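Local coordinates for flavoprotein (Thermotoga maritima, PDB 5V8S), which probably transfers electrons as a flavo-diiron oxidoreductase, pairing a di-iron centre in a beta-lactamase-like domain with a flavodoxin-like domain expected to bind FMN, at residues Leu56-Gly61 with Lys83-Lys88; Thr91-Asn96 with His115-Ile120; Val270-Met275 with Pro297-Phe302; Ala322-Val327 with Pro354-Gly359. The protein carries 1 engineered substitution. All coordinates share one frame; numbering follows the deposited sequence.

Contact 1: residues Leu56-Gly61 with Lys83-Lys88; sequences LVKLNG and KIVDPK
Lys58 reaches from its strand across to Ile84 and Val85. The first methylenes run out nearly straight, CG lying opposite the carbonyl carbon (chi1 -61°). CD passes 4.0 Å from Ile84 O, and there the chain bends (chi3 84°), which swings the end in over the loop. CE then has a polar and an apolar neighbour, 3.7 Å from Ile84 O and 4.1 Å from Val85 CG2. NZ finishes the run by donating a hydrogen bond to Ile84 O at 3.0 Å. The C=O...N angle of 161° means the ammonium meets this carbonyl almost head-on.

Leu56 and Lys58 lie on strand 50-59 of the mixed sheet in the metallo-beta-lactamase-like domain, and 83-88 belongs to the connection from helix 74-82 toward strand 92-94, so the contact fastens that connection to one face of the sheet. Beside the lysine, Leu56 supplies the apolar half. Its CD2 touches both Val85 CG1 (3.6 Å) and Ile84 CD1 (3.8 Å), with the Leu56 and Ile84 side chains sliding past each other in opposite directions. Tyr28 and Leu30 of the adjoining strand 26-34 also pack on Ile84. Further along the connection, Asp86 OD1 accepts from Lys88 N at 3.0 Å, an Asx turn that shapes the start of the short 3-10 segment.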
loop_
_atom_site.group_PDB
_atom_site.type_symbol
_atom_site.label_atom_id
_atom_site.label_comp_id
_atom_site.label_asym_id
_atom_site.label_seq_id
_atom_site.Cartn_x
_atom_site.Cartn_y
_atom_site.Cartn_z
ATOM N N LEU A 56 -14.278 -0.644 -35.716
ATOM C CA LEU A 56 -14.105 -1.088 -37.094
ATOM C C LEU A 56 -14.792 -0.095 -38.022
ATOM O O LEU A 56 -15.983 0.192 -37.857
ATOM C CB LEU A 56 -14.691 -2.488 -37.312
ATOM C CG LEU A 56 -14.514 -3.026 -38.741
ATOM C CD1 LEU A 56 -13.075 -3.470 -38.957
ATOM C CD2 LEU A 56 -15.478 -4.163 -39.025
ATOM N N VAL A 57 -14.045 0.408 -39.004
ATOM C CA VAL A 57 -14.575 1.337 -39.995
ATOM C C VAL A 57 -14.626 0.587 -41.315
ATOM O O VAL A 57 -13.586 0.184 -41.835
ATOM C CB VAL A 57 -13.719 2.612 -40.129
ATOM C CG1 VAL A 57 -14.471 3.664 -40.946
ATOM C CG2 VAL A 57 -13.341 3.166 -38.756
ATOM N N LYS A 58 -15.827 0.397 -41.857
ATOM C CA LYS A 58 -16.006 -0.322 -43.110
ATOM C C LYS A 58 -16.207 0.701 -44.212
ATOM O O LYS A 58 -17.180 1.462 -44.188
ATOM C CB LYS A 58 -17.191 -1.282 -43.020
ATOM C CG LYS A 58 -16.991 -2.335 -41.930
ATOM C CD LYS A 58 -18.078 -3.409 -41.940
ATOM C CE LYS A 58 -17.790 -4.513 -42.948
ATOM N NZ LYS A 58 -18.834 -5.600 -42.901
ATOM N N LEU A 59 -15.280 0.726 -45.157
ATOM C CA LEU A 59 -15.255 1.718 -46.228
ATOM C C LEU A 59 -15.260 1.021 -47.584
ATOM O O LEU A 59 -15.204 -0.206 -47.688
ATOM C CB LEU A 59 -14.010 2.606 -46.079
ATOM C CG LEU A 59 -13.896 3.301 -44.714
ATOM C CD1 LEU A 59 -12.496 3.836 -44.458
ATOM C CD2 LEU A 59 -14.926 4.442 -44.632
ATOM N N ASN A 60 -15.342 1.830 -48.633
ATOM C CA ASN A 60 -15.263 1.333 -50.002
ATOM C C ASN A 60 -13.795 1.060 -50.289
ATOM O O ASN A 60 -13.003 1.986 -50.473
ATOM C CB ASN A 60 -15.843 2.361 -50.966
ATOM C CG ASN A 60 -15.690 1.960 -52.414
ATOM O OD1 ASN A 60 -15.363 0.818 -52.741
ATOM N ND2 ASN A 60 -15.944 2.907 -53.296
ATOM N N GLY A 61 -13.422 -0.215 -50.291
ATOM C CA GLY A 61 -12.070 -0.619 -50.594
ATOM C C GLY A 61 -11.182 -0.838 -49.384
ATOM O O GLY A 61 -10.004 -1.165 -49.557
ATOM N N LYS A 83 -18.124 -11.536 -36.263
ATOM C CA LYS A 83 -19.559 -11.397 -36.465
ATOM C C LYS A 83 -19.901 -10.190 -37.326
ATOM O O LYS A 83 -20.996 -10.146 -37.902
ATOM C CB LYS A 83 -20.284 -11.319 -35.118
ATOM C CG LYS A 83 -20.144 -12.576 -34.255
ATOM C CD LYS A 83 -20.938 -12.442 -32.962
ATOM C CE LYS A 83 -20.672 -13.588 -31.993
ATOM N NZ LYS A 83 -21.435 -13.431 -30.711
ATOM N N ILE A 84 -18.988 -9.227 -37.451
ATOM C CA ILE A 84 -19.241 -8.019 -38.232
ATOM C C ILE A 84 -18.363 -7.899 -39.470
ATOM O O ILE A 84 -18.630 -7.026 -40.313
ATOM C CB ILE A 84 -19.142 -6.748 -37.367
ATOM C CG1 ILE A 84 -17.741 -6.617 -36.775
ATOM C CG2 ILE A 84 -20.182 -6.789 -36.267
ATOM C CD1 ILE A 84 -17.505 -5.316 -36.068
ATOM N N VAL A 85 -17.335 -8.734 -39.618
ATOM C CA VAL A 85 -16.508 -8.720 -40.816
ATOM C C VAL A 85 -15.748 -10.032 -40.883
ATOM O O VAL A 85 -15.361 -10.595 -39.853
ATOM C CB VAL A 85 -15.554 -7.497 -40.827
ATOM C CG1 VAL A 85 -14.513 -7.603 -39.710
ATOM C CG2 VAL A 85 -14.872 -7.357 -42.168
ATOM N N ASP A 86 -15.544 -10.528 -42.096
ATOM C CA ASP A 86 -14.572 -11.590 -42.292
ATOM C C ASP A 86 -13.201 -10.992 -42.016
ATOM O O ASP A 86 -12.783 -10.080 -42.743
ATOM C CB ASP A 86 -14.649 -12.098 -43.732
ATOM C CG ASP A 86 -13.807 -13.348 -43.968
ATOM O OD1 ASP A 86 -12.751 -13.511 -43.320
ATOM O OD2 ASP A 86 -14.202 -14.168 -44.824
ATOM N N PRO A 87 -12.486 -11.423 -40.977
ATOM C CA PRO A 87 -11.177 -10.807 -40.689
ATOM C C PRO A 87 -10.246 -10.784 -41.886
ATOM O O PRO A 87 -9.400 -9.889 -42.003
ATOM C CB PRO A 87 -10.630 -11.675 -39.546
ATOM C CG PRO A 87 -11.858 -12.241 -38.892
ATOM C CD PRO A 87 -12.833 -12.475 -40.009
ATOM N N LYS A 88 -10.400 -11.738 -42.801
ATOM C CA LYS A 88 -9.573 -11.772 -43.999
ATOM C C LYS A 88 -9.774 -10.540 -44.872
ATOM O O LYS A 88 -8.923 -10.249 -45.719
ATOM C CB LYS A 88 -9.900 -13.031 -44.795
ATOM C CG LYS A 88 -9.475 -14.298 -44.109
ATOM C CD LYS A 88 -9.619 -15.494 -45.026
ATOM C CE LYS A 88 -11.089 -15.789 -45.313
ATOM N NZ LYS A 88 -11.259 -17.025 -46.112
#

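Contact 2: residues Thr91-Asn96 with His115-Ile120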
loop_
_atom_site.group_PDB
_atom_site.type_symbol
_atom_site.label_atom_id
_atom_site.label_comp_id
_atom_site.label_asym_id
_atom_site.label_seq_id
_atom_site.Cartn_x
_atom_site.Cartn_y
_atom_site.Cartn_z
ATOM N N THR A 91 -7.965 -4.646 -43.941
ATOM C CA THR A 91 -6.871 -4.100 -44.729
ATOM C C THR A 91 -5.933 -3.212 -43.928
ATOM O O THR A 91 -4.762 -3.070 -44.314
ATOM C CB THR A 91 -7.411 -3.271 -45.913
ATOM O OG1 THR A 91 -8.291 -2.248 -45.429
ATOM C CG2 THR A 91 -8.160 -4.154 -46.939
ATOM N N HIS A 92 -6.409 -2.614 -42.834
ATOM C CA HIS A 92 -5.636 -1.667 -42.043
ATOM C C HIS A 92 -5.912 -1.899 -40.571
ATOM O O HIS A 92 -7.035 -2.227 -40.195
ATOM C CB HIS A 92 -6.058 -0.232 -42.362
ATOM C CG HIS A 92 -5.731 0.195 -43.750
ATOM N ND1 HIS A 92 -6.453 -0.232 -44.846
ATOM C CD2 HIS A 92 -4.762 1.012 -44.222
ATOM C CE1 HIS A 92 -5.933 0.299 -45.937
ATOM N NE2 HIS A 92 -4.904 1.052 -45.591
ATOM N N ILE A 93 -4.876 -1.731 -39.750
ATOM C CA ILE A 93 -5.023 -1.658 -38.299
ATOM C C ILE A 93 -4.303 -0.406 -37.811
ATOM O O ILE A 93 -3.100 -0.238 -38.054
ATOM C CB ILE A 93 -4.470 -2.909 -37.585
ATOM C CG1 ILE A 93 -5.169 -4.176 -38.083
ATOM C CG2 ILE A 93 -4.664 -2.771 -36.071
ATOM C CD1 ILE A 93 -4.580 -5.474 -37.593
ATOM N N ILE A 94 -5.033 0.467 -37.117
ATOM C CA ILE A 94 -4.468 1.682 -36.534
ATOM C C ILE A 94 -4.242 1.442 -35.050
ATOM O O ILE A 94 -5.157 1.028 -34.332
ATOM C CB ILE A 94 -5.385 2.898 -36.752
ATOM C CG1 ILE A 94 -5.497 3.203 -38.257
ATOM C CG2 ILE A 94 -4.833 4.117 -35.992
ATOM C CD1 ILE A 94 -6.444 4.367 -38.600
ATOM N N VAL A 95 -3.020 1.678 -34.611
ATOM C CA VAL A 95 -2.620 1.492 -33.220
ATOM C C VAL A 95 -2.291 2.874 -32.664
ATOM O O VAL A 95 -1.191 3.398 -32.856
ATOM C CB VAL A 95 -1.436 0.526 -33.106
ATOM C CG1 VAL A 95 -1.033 0.344 -31.650
ATOM C CG2 VAL A 95 -1.805 -0.809 -33.726
ATOM N N ASN A 96 -3.253 3.476 -31.951
ATOM C CA ASN A 96 -3.044 4.794 -31.378
ATOM C C ASN A 96 -2.078 4.753 -30.189
ATOM O O ASN A 96 -1.469 5.776 -29.869
ATOM C CB ASN A 96 -4.385 5.352 -30.897
ATOM C CG ASN A 96 -5.292 5.783 -32.038
ATOM O OD1 ASN A 96 -4.890 6.570 -32.901
ATOM N ND2 ASN A 96 -6.537 5.272 -32.052
ATOM N N HIS A 115 -2.836 -12.559 -43.726
ATOM C CA HIS A 115 -2.095 -11.922 -44.799
ATOM C C HIS A 115 -1.644 -10.556 -44.309
ATOM O O HIS A 115 -2.095 -10.068 -43.271
ATOM C CB HIS A 115 -2.924 -11.806 -46.092
ATOM C CG HIS A 115 -4.216 -11.071 -45.921
ATOM N ND1 HIS A 115 -4.279 -9.702 -45.780
ATOM C CD2 HIS A 115 -5.495 -11.513 -45.870
ATOM C CE1 HIS A 115 -5.540 -9.332 -45.634
ATOM N NE2 HIS A 115 -6.298 -10.413 -45.685
ATOM N N ASP A 116 -0.744 -9.940 -45.070
ATOM C CA ASP A 116 -0.215 -8.640 -44.686
ATOM C C ASP A 116 -1.344 -7.625 -44.569
ATOM O O ASP A 116 -2.308 -7.642 -45.342
ATOM C CB ASP A 116 0.784 -8.149 -45.731
ATOM C CG ASP A 116 2.091 -8.915 -45.704
ATOM O OD1 ASP A 116 2.290 -9.747 -44.787
ATOM O OD2 ASP A 116 2.925 -8.676 -46.603
ATOM N N VAL A 117 -1.223 -6.739 -43.580
ATOM C CA VAL A 117 -2.086 -5.572 -43.465
ATOM C C VAL A 117 -1.197 -4.357 -43.254
ATOM O O VAL A 117 -0.036 -4.472 -42.853
ATOM C CB VAL A 117 -3.098 -5.711 -42.308
ATOM C CG1 VAL A 117 -4.114 -6.793 -42.616
ATOM C CG2 VAL A 117 -2.380 -6.036 -41.033
ATOM N N GLU A 118 -1.752 -3.176 -43.515
ATOM C CA GLU A 118 -1.055 -1.943 -43.170
ATOM C C GLU A 118 -1.327 -1.621 -41.704
ATOM O O GLU A 118 -2.471 -1.351 -41.325
ATOM C CB GLU A 118 -1.503 -0.802 -44.071
ATOM C CG GLU A 118 -0.751 0.472 -43.811
ATOM C CD GLU A 118 -1.057 1.537 -44.849
ATOM O OE1 GLU A 118 -0.483 1.478 -45.962
ATOM O OE2 GLU A 118 -1.882 2.416 -44.558
ATOM N N ILE A 119 -0.281 -1.676 -40.878
ATOM C CA ILE A 119 -0.364 -1.330 -39.457
ATOM C C ILE A 119 0.172 0.087 -39.297
ATOM O O ILE A 119 1.324 0.363 -39.646
ATOM C CB ILE A 119 0.441 -2.321 -38.597
ATOM C CG1 ILE A 119 -0.055 -3.751 -38.842
ATOM C CG2 ILE A 119 0.349 -1.948 -37.109
ATOM C CD1 ILE A 119 0.736 -4.845 -38.099
ATOM N N ILE A 120 -0.647 0.996 -38.773
ATOM C CA ILE A 120 -0.276 2.405 -38.641
ATOM C C ILE A 120 -0.049 2.729 -37.170
ATOM O O ILE A 120 -0.903 2.436 -36.321
ATOM C CB ILE A 120 -1.356 3.323 -39.239
ATOM C CG1 ILE A 120 -1.455 3.083 -40.740
ATOM C CG2 ILE A 120 -1.051 4.791 -38.933
ATOM C CD1 ILE A 120 -2.675 3.698 -41.352
#
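Strands 92-94 and 118-120 run parallel, 13° apart in direction, and four backbone hydrogen bonds lace them together: Thr91 O takes Glu118 N, Ile93 N gives to Glu118 O, Ile93 O takes Ile120 N and Val95 N gives to Ile120 O. On the face carrying His92 and Glu118, the two side chains lie alongside each other and point the same way. Glu118 extends beyond CG from a chi1 of -177°, and its OE2 comes to the edge of the imidazole, 3.2 Å from His92 CD2, with the carboxylate turned 88° to the ring. Elsewhere on the ring's edge Thr91 engages it: Thr91 OG1 shares a 2.8 Å hydrogen bond with His92 ND1 and so helps set the ring's rotation. Farther along this face, Ile94 CG1 meets Ile120 CD1 at 4.2 Å, and Phe156 of strand 152-158 packs on both isoleucines. On the face of Ile93 and Ile119 the contacts are aliphatic: Ile93 CD1 touches its neighbour Val117 CG2 at 4.1 Å, while Val95 CG2 lies beside Ile119 CG2. Leu110 of helix 106-113 covers Ile93, Val117 and Ile119. With that helix in the connection between two adjacent parallel strands, the arrangement is a beta-alpha-beta crossover of the metallo-beta-lactamase fold, its first strand leading toward the di-iron site, about 10 Å from the Val95 side chain.

Contact 3: residues Val270-Met275 with Pro297-Phe302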
loop_
_atom_site.group_PDB
_atom_site.type_symbol
_atom_site.label_atom_id
_atom_site.label_comp_id
_atom_site.label_asym_id
_atom_site.label_seq_id
_atom_site.Cartn_x
_atom_site.Cartn_y
_atom_site.Cartn_z
ATOM N N VAL A 270 -9.368 15.478 3.562
ATOM C CA VAL A 270 -8.654 15.270 4.820
ATOM C C VAL A 270 -8.134 13.844 4.798
ATOM O O VAL A 270 -8.916 12.893 4.653
ATOM C CB VAL A 270 -9.584 15.471 6.022
ATOM C CG1 VAL A 270 -8.805 15.303 7.332
ATOM C CG2 VAL A 270 -10.255 16.833 5.956
ATOM N N ILE A 271 -6.822 13.696 4.954
ATOM C CA ILE A 271 -6.146 12.415 4.797
ATOM C C ILE A 271 -5.258 12.222 6.020
ATOM O O ILE A 271 -4.362 13.037 6.263
ATOM C CB ILE A 271 -5.290 12.386 3.519
ATOM C CG1 ILE A 271 -6.125 12.647 2.275
ATOM C CG2 ILE A 271 -4.554 11.044 3.397
ATOM C CD1 ILE A 271 -5.281 13.119 1.126
ATOM N N TYR A 272 -5.476 11.145 6.768
ATOM C CA TYR A 272 -4.665 10.949 7.960
ATOM C C TYR A 272 -4.489 9.483 8.305
ATOM O O TYR A 272 -5.280 8.621 7.917
ATOM C CB TYR A 272 -5.242 11.707 9.161
ATOM C CG TYR A 272 -6.598 11.273 9.671
ATOM C CD1 TYR A 272 -7.771 11.794 9.126
ATOM C CD2 TYR A 272 -6.722 10.452 10.780
ATOM C CE1 TYR A 272 -9.004 11.427 9.610
ATOM C CE2 TYR A 272 -7.963 10.090 11.273
ATOM C CZ TYR A 272 -9.106 10.601 10.707
ATOM O OH TYR A 272 -10.359 10.272 11.210
ATOM N N ASP A 273 -3.430 9.219 9.073
ATOM C CA ASP A 273 -3.186 7.910 9.665
ATOM C C ASP A 273 -3.191 8.036 11.183
ATOM O O ASP A 273 -2.504 8.896 11.743
ATOM C CB ASP A 273 -1.906 7.212 9.126
ATOM C CG ASP A 273 -0.601 8.002 9.350
ATOM O OD1 ASP A 273 -0.628 9.193 9.727
ATOM O OD2 ASP A 273 0.488 7.381 9.121
ATOM N N SER A 274 -3.975 7.179 11.840
ATOM C CA SER A 274 -4.143 7.225 13.282
ATOM C C SER A 274 -3.696 5.857 13.764
ATOM O O SER A 274 -4.451 4.880 13.653
ATOM C CB SER A 274 -5.587 7.548 13.626
ATOM O OG SER A 274 -5.752 7.623 15.019
ATOM N N MET A 275 -2.434 5.796 14.233
ATOM C CA MET A 275 -1.833 4.548 14.689
ATOM C C MET A 275 -2.487 4.065 15.963
ATOM O O MET A 275 -2.628 2.855 16.148
ATOM C CB MET A 275 -0.326 4.728 14.917
ATOM C CG MET A 275 0.521 4.761 13.625
ATOM S SD MET A 275 2.301 5.180 13.807
ATOM C CE MET A 275 2.885 3.723 14.662
ATOM N N PRO A 297 -16.050 18.404 4.065
ATOM C CA PRO A 297 -14.868 17.549 3.984
ATOM C C PRO A 297 -15.173 16.200 3.373
ATOM O O PRO A 297 -16.242 15.625 3.576
ATOM C CB PRO A 297 -14.460 17.371 5.456
ATOM C CG PRO A 297 -15.129 18.426 6.187
ATOM C CD PRO A 297 -16.404 18.685 5.466
ATOM N N VAL A 298 -14.180 15.683 2.647
ATOM C CA VAL A 298 -14.106 14.281 2.250
ATOM C C VAL A 298 -12.941 13.690 3.024
ATOM O O VAL A 298 -11.850 14.259 3.011
ATOM C CB VAL A 298 -13.876 14.152 0.734
ATOM C CG1 VAL A 298 -13.778 12.705 0.341
ATOM C CG2 VAL A 298 -15.004 14.860 -0.032
ATOM N N VAL A 299 -13.180 12.593 3.736
ATOM C CA VAL A 299 -12.252 12.110 4.763
ATOM C C VAL A 299 -11.742 10.722 4.419
ATOM O O VAL A 299 -12.529 9.805 4.144
ATOM C CB VAL A 299 -12.910 12.120 6.158
ATOM C CG1 VAL A 299 -11.920 11.684 7.231
ATOM C CG2 VAL A 299 -13.476 13.517 6.479
ATOM N N TYR A 300 -10.421 10.564 4.478
ATOM C CA TYR A 300 -9.763 9.282 4.265
ATOM C C TYR A 300 -8.887 8.976 5.470
ATOM O O TYR A 300 -7.931 9.708 5.739
ATOM C CB TYR A 300 -8.922 9.311 2.992
ATOM C CG TYR A 300 -9.785 9.380 1.766
ATOM C CD1 TYR A 300 -10.474 8.259 1.335
ATOM C CD2 TYR A 300 -9.927 10.563 1.047
ATOM C CE1 TYR A 300 -11.269 8.300 0.205
ATOM C CE2 TYR A 300 -10.746 10.618 -0.079
ATOM C CZ TYR A 300 -11.420 9.489 -0.489
ATOM O OH TYR A 300 -12.227 9.529 -1.619
ATOM N N LYS A 301 -9.192 7.888 6.167
ATOM C CA LYS A 301 -8.516 7.529 7.404
ATOM C C LYS A 301 -7.861 6.158 7.282
ATOM O O LYS A 301 -8.532 5.175 6.965
ATOM C CB LYS A 301 -9.525 7.479 8.570
ATOM C CG LYS A 301 -8.927 7.012 9.903
ATOM C CD LYS A 301 -9.945 6.379 10.887
ATOM C CE LYS A 301 -11.322 6.947 10.830
ATOM N NZ LYS A 301 -12.191 6.283 11.871
ATOM N N PHE A 302 -6.562 6.088 7.583
ATOM C CA PHE A 302 -5.854 4.817 7.767
ATOM C C PHE A 302 -5.846 4.508 9.262
ATOM O O PHE A 302 -5.217 5.224 10.034
ATOM C CB PHE A 302 -4.409 4.933 7.301
ATOM C CG PHE A 302 -4.251 5.168 5.816
ATOM C CD1 PHE A 302 -4.282 4.116 4.934
ATOM C CD2 PHE A 302 -4.059 6.436 5.326
ATOM C CE1 PHE A 302 -4.131 4.327 3.569
ATOM C CE2 PHE A 302 -3.913 6.664 3.942
ATOM C CZ PHE A 302 -3.935 5.608 3.087
#
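Tyr272 and Lys301 pack tightly side by side between these two parallel strands. Tyr272 CG is set between the backbone N and the carbonyl carbon (chi1 65°), and the ring lies alongside the lysine chain. Lys301 CB sits over one ring face in a CH-pi contact, 4.2 Å from the Tyr272 centroid, and Lys301 CG comes to 3.5 Å from Tyr272 CE2. At the ring edge, Val299 CG1 approaches Tyr272 CE1 at 3.8 Å.

Five backbone hydrogen bonds, from Val270 N to Val298 O through to Ser274 N to Phe302 O, join the strands of a beta-alpha-beta unit in the flavodoxin-like domain, with helix 278-292 as the crossover and strand 297-302 at the edge of the sheet. On the face of Ile271 and Phe302, Ile271 CG2 lies at the Phe302 ring edge.

Looser packing marks the partly exposed beginning of the outer strand, where Val270 CG2 and Pro297 CB are 4.3 Å apart. The polar ends find partners beyond the two strands: Lys301 NZ forms a salt bridge with Glu306, while Tyr272 OH is hydrogen-bonded to Glu280 and Tyr300 OH to Asp316.

Contact 4: residues Ala322-Val327 with Pro354-Gly359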
loop_
_atom_site.group_PDB
_atom_site.type_symbol
_atom_site.label_atom_id
_atom_site.label_comp_id
_atom_site.label_asym_id
_atom_site.label_seq_id
_atom_site.Cartn_x
_atom_site.Cartn_y
_atom_site.Cartn_z
ATOM N N ALA A 322 -8.392 22.499 -0.948
ATOM C CA ALA A 322 -7.258 22.360 -0.048
ATOM C C ALA A 322 -7.202 20.923 0.429
ATOM O O ALA A 322 -8.192 20.188 0.366
ATOM C CB ALA A 322 -7.382 23.291 1.169
ATOM N N LEU A 323 -6.033 20.542 0.934
ATOM C CA LEU A 323 -5.834 19.253 1.578
ATOM C C LEU A 323 -5.417 19.467 3.028
ATOM O O LEU A 323 -4.732 20.437 3.362
ATOM C CB LEU A 323 -4.728 18.433 0.892
ATOM C CG LEU A 323 -4.847 18.210 -0.614
ATOM C CD1 LEU A 323 -3.707 17.335 -1.107
ATOM C CD2 LEU A 323 -6.196 17.589 -0.944
ATOM N N ILE A 324 -5.840 18.553 3.884
ATOM C CA ILE A 324 -5.421 18.557 5.282
ATOM C C ILE A 324 -4.865 17.180 5.592
ATOM O O ILE A 324 -5.538 16.171 5.351
ATOM C CB ILE A 324 -6.569 18.895 6.252
ATOM C CG1 ILE A 324 -7.067 20.314 6.002
ATOM C CG2 ILE A 324 -6.080 18.752 7.703
ATOM C CD1 ILE A 324 -8.022 20.801 6.997
ATOM N N PHE A 325 -3.651 17.140 6.136
ATOM C CA PHE A 325 -2.980 15.892 6.476
ATOM C C PHE A 325 -2.836 15.769 7.987
ATOM O O PHE A 325 -2.524 16.752 8.667
ATOM C CB PHE A 325 -1.591 15.834 5.841
ATOM C CG PHE A 325 -1.632 15.712 4.357
ATOM C CD1 PHE A 325 -1.891 14.487 3.763
ATOM C CD2 PHE A 325 -1.429 16.817 3.563
ATOM C CE1 PHE A 325 -1.964 14.377 2.388
ATOM C CE2 PHE A 325 -1.491 16.718 2.189
ATOM C CZ PHE A 325 -1.752 15.496 1.601
ATOM N N GLY A 326 -3.101 14.571 8.508
ATOM C CA GLY A 326 -2.788 14.241 9.888
ATOM C C GLY A 326 -1.782 13.098 9.893
ATOM O O GLY A 326 -2.057 12.038 9.317
ATOM N N VAL A 327 -0.628 13.298 10.529
ATOM C CA VAL A 327 0.541 12.447 10.352
ATOM C C VAL A 327 0.977 11.892 11.709
ATOM O O VAL A 327 1.374 12.653 12.603
ATOM C CB VAL A 327 1.688 13.231 9.695
ATOM C CG1 VAL A 327 2.883 12.352 9.524
ATOM C CG2 VAL A 327 1.225 13.837 8.369
ATOM N N PRO A 354 -3.412 25.002 -1.335
ATOM C CA PRO A 354 -2.996 25.129 0.063
ATOM C C PRO A 354 -3.234 23.856 0.853
ATOM O O PRO A 354 -4.160 23.086 0.586
ATOM C CB PRO A 354 -3.872 26.264 0.589
ATOM C CG PRO A 354 -5.021 26.327 -0.339
ATOM C CD PRO A 354 -4.585 25.836 -1.656
ATOM N N VAL A 355 -2.389 23.667 1.866
ATOM C CA VAL A 355 -2.401 22.474 2.704
ATOM C C VAL A 355 -2.211 22.889 4.156
ATOM O O VAL A 355 -1.455 23.817 4.453
ATOM C CB VAL A 355 -1.276 21.501 2.283
ATOM C CG1 VAL A 355 -1.130 20.317 3.228
ATOM C CG2 VAL A 355 -1.512 21.032 0.835
ATOM N N LEU A 356 -2.888 22.186 5.060
ATOM C CA LEU A 356 -2.572 22.215 6.484
ATOM C C LEU A 356 -1.977 20.872 6.866
ATOM O O LEU A 356 -2.471 19.830 6.427
ATOM C CB LEU A 356 -3.824 22.395 7.344
ATOM C CG LEU A 356 -4.611 23.695 7.198
ATOM C CD1 LEU A 356 -5.856 23.661 8.073
ATOM C CD2 LEU A 356 -3.726 24.895 7.525
ATOM N N VAL A 357 -0.949 20.895 7.716
ATOM C CA VAL A 357 -0.341 19.684 8.246
ATOM C C VAL A 357 -0.524 19.684 9.755
ATOM O O VAL A 357 -0.218 20.680 10.423
ATOM C CB VAL A 357 1.149 19.566 7.875
ATOM C CG1 VAL A 357 1.764 18.301 8.530
ATOM C CG2 VAL A 357 1.324 19.544 6.368
ATOM N N PHE A 358 -1.085 18.599 10.268
ATOM C CA PHE A 358 -1.119 18.291 11.688
ATOM C C PHE A 358 -0.232 17.072 11.888
ATOM O O PHE A 358 -0.368 16.078 11.174
ATOM C CB PHE A 358 -2.548 17.951 12.143
ATOM C CG PHE A 358 -3.529 19.098 12.066
ATOM C CD1 PHE A 358 -4.069 19.491 10.861
ATOM C CD2 PHE A 358 -3.948 19.749 13.208
ATOM C CE1 PHE A 358 -4.984 20.540 10.803
ATOM C CE2 PHE A 358 -4.856 20.795 13.151
ATOM C CZ PHE A 358 -5.375 21.194 11.951
ATOM N N GLY A 359 0.669 17.125 12.851
ATOM C CA GLY A 359 1.584 16.012 13.027
ATOM C C GLY A 359 1.986 15.834 14.469
ATOM O O GLY A 359 2.119 16.810 15.217
#
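Phe325, Phe358 and Ile324 have the most surface buried where strands 322-327 and 354-359 lie side by side, parallel and 14° apart in direction. Phe325 leans obliquely across Val355 on one face of the sheet. Its CD2 is 3.5 Å from Val355 CG1, a methyl that sits at the ring edge in the plane of the ring rather than over it. Val355 CG1 points opposite its own backbone N (chi1 173°) and is also 3.6 Å from Leu323 O.

Phe358 and Ile324 fill the other face. The Phe358 ring presents its edge to Phe325 O, and Ile324 CG2 approaches obliquely, 3.7 Å from Phe358 CE1. Ile324 thus works in two directions: CG2 serves the phenylalanine, while Ile324 CD1 runs out beside Leu356 and meets Leu356 CD1 at 3.7 Å, the two side chains pointing the same way. Gly326, paired with Phe358, adds no side chain to this face, and its CA comes 3.3 Å from Phe358 O in a CA-H...O contact.

Between the two faces runs a ladder of five backbone hydrogen bonds, from Leu323 N to Pro354 O as far as Val327 N to Phe358 O. The shortest, 2.8 Å, joins Phe358 N to Phe325 O.

The pair belongs to the beta-alpha-beta unit whose crossover is helix 336-348, and Met338, Leu342 and Ile345 of that helix cover Phe325. On the other face, helix 395-409 packs Ile402 on Ile324 and Leu356, and helix 278-292 sets Met283 against Ile324 and Phe358. Strands 267-273 and 381-388 flank the two in the parallel flavodoxin-like sheet.

How the contacts relate
The four contacts form two pairs, one in each domain. Contacts 1 and 2, centres 13 Å apart, reach the same mixed sheet of the beta-lactamase-like domain and touch where Lys88 O and His115 NE2 lie 2.6 Å apart, a probable hydrogen bond. Contacts 3 and 4, centres 10 Å apart, share the flavodoxin-like sheet: Ile271 N and Ile324 O, 2.8 Å apart, probably bond directly between neighbouring strands. The pairs lie on opposite sides of the chain's centre; even contacts 2 and 3 have nearest atoms about 30 Å apart. The di-iron pocket residues His97 and Glu99 follow soon after segment 91-96, so contact 2 leads into the metal pocket along the chain, its Val95 side chain about 10 Å from the bound mu-oxo-diiron.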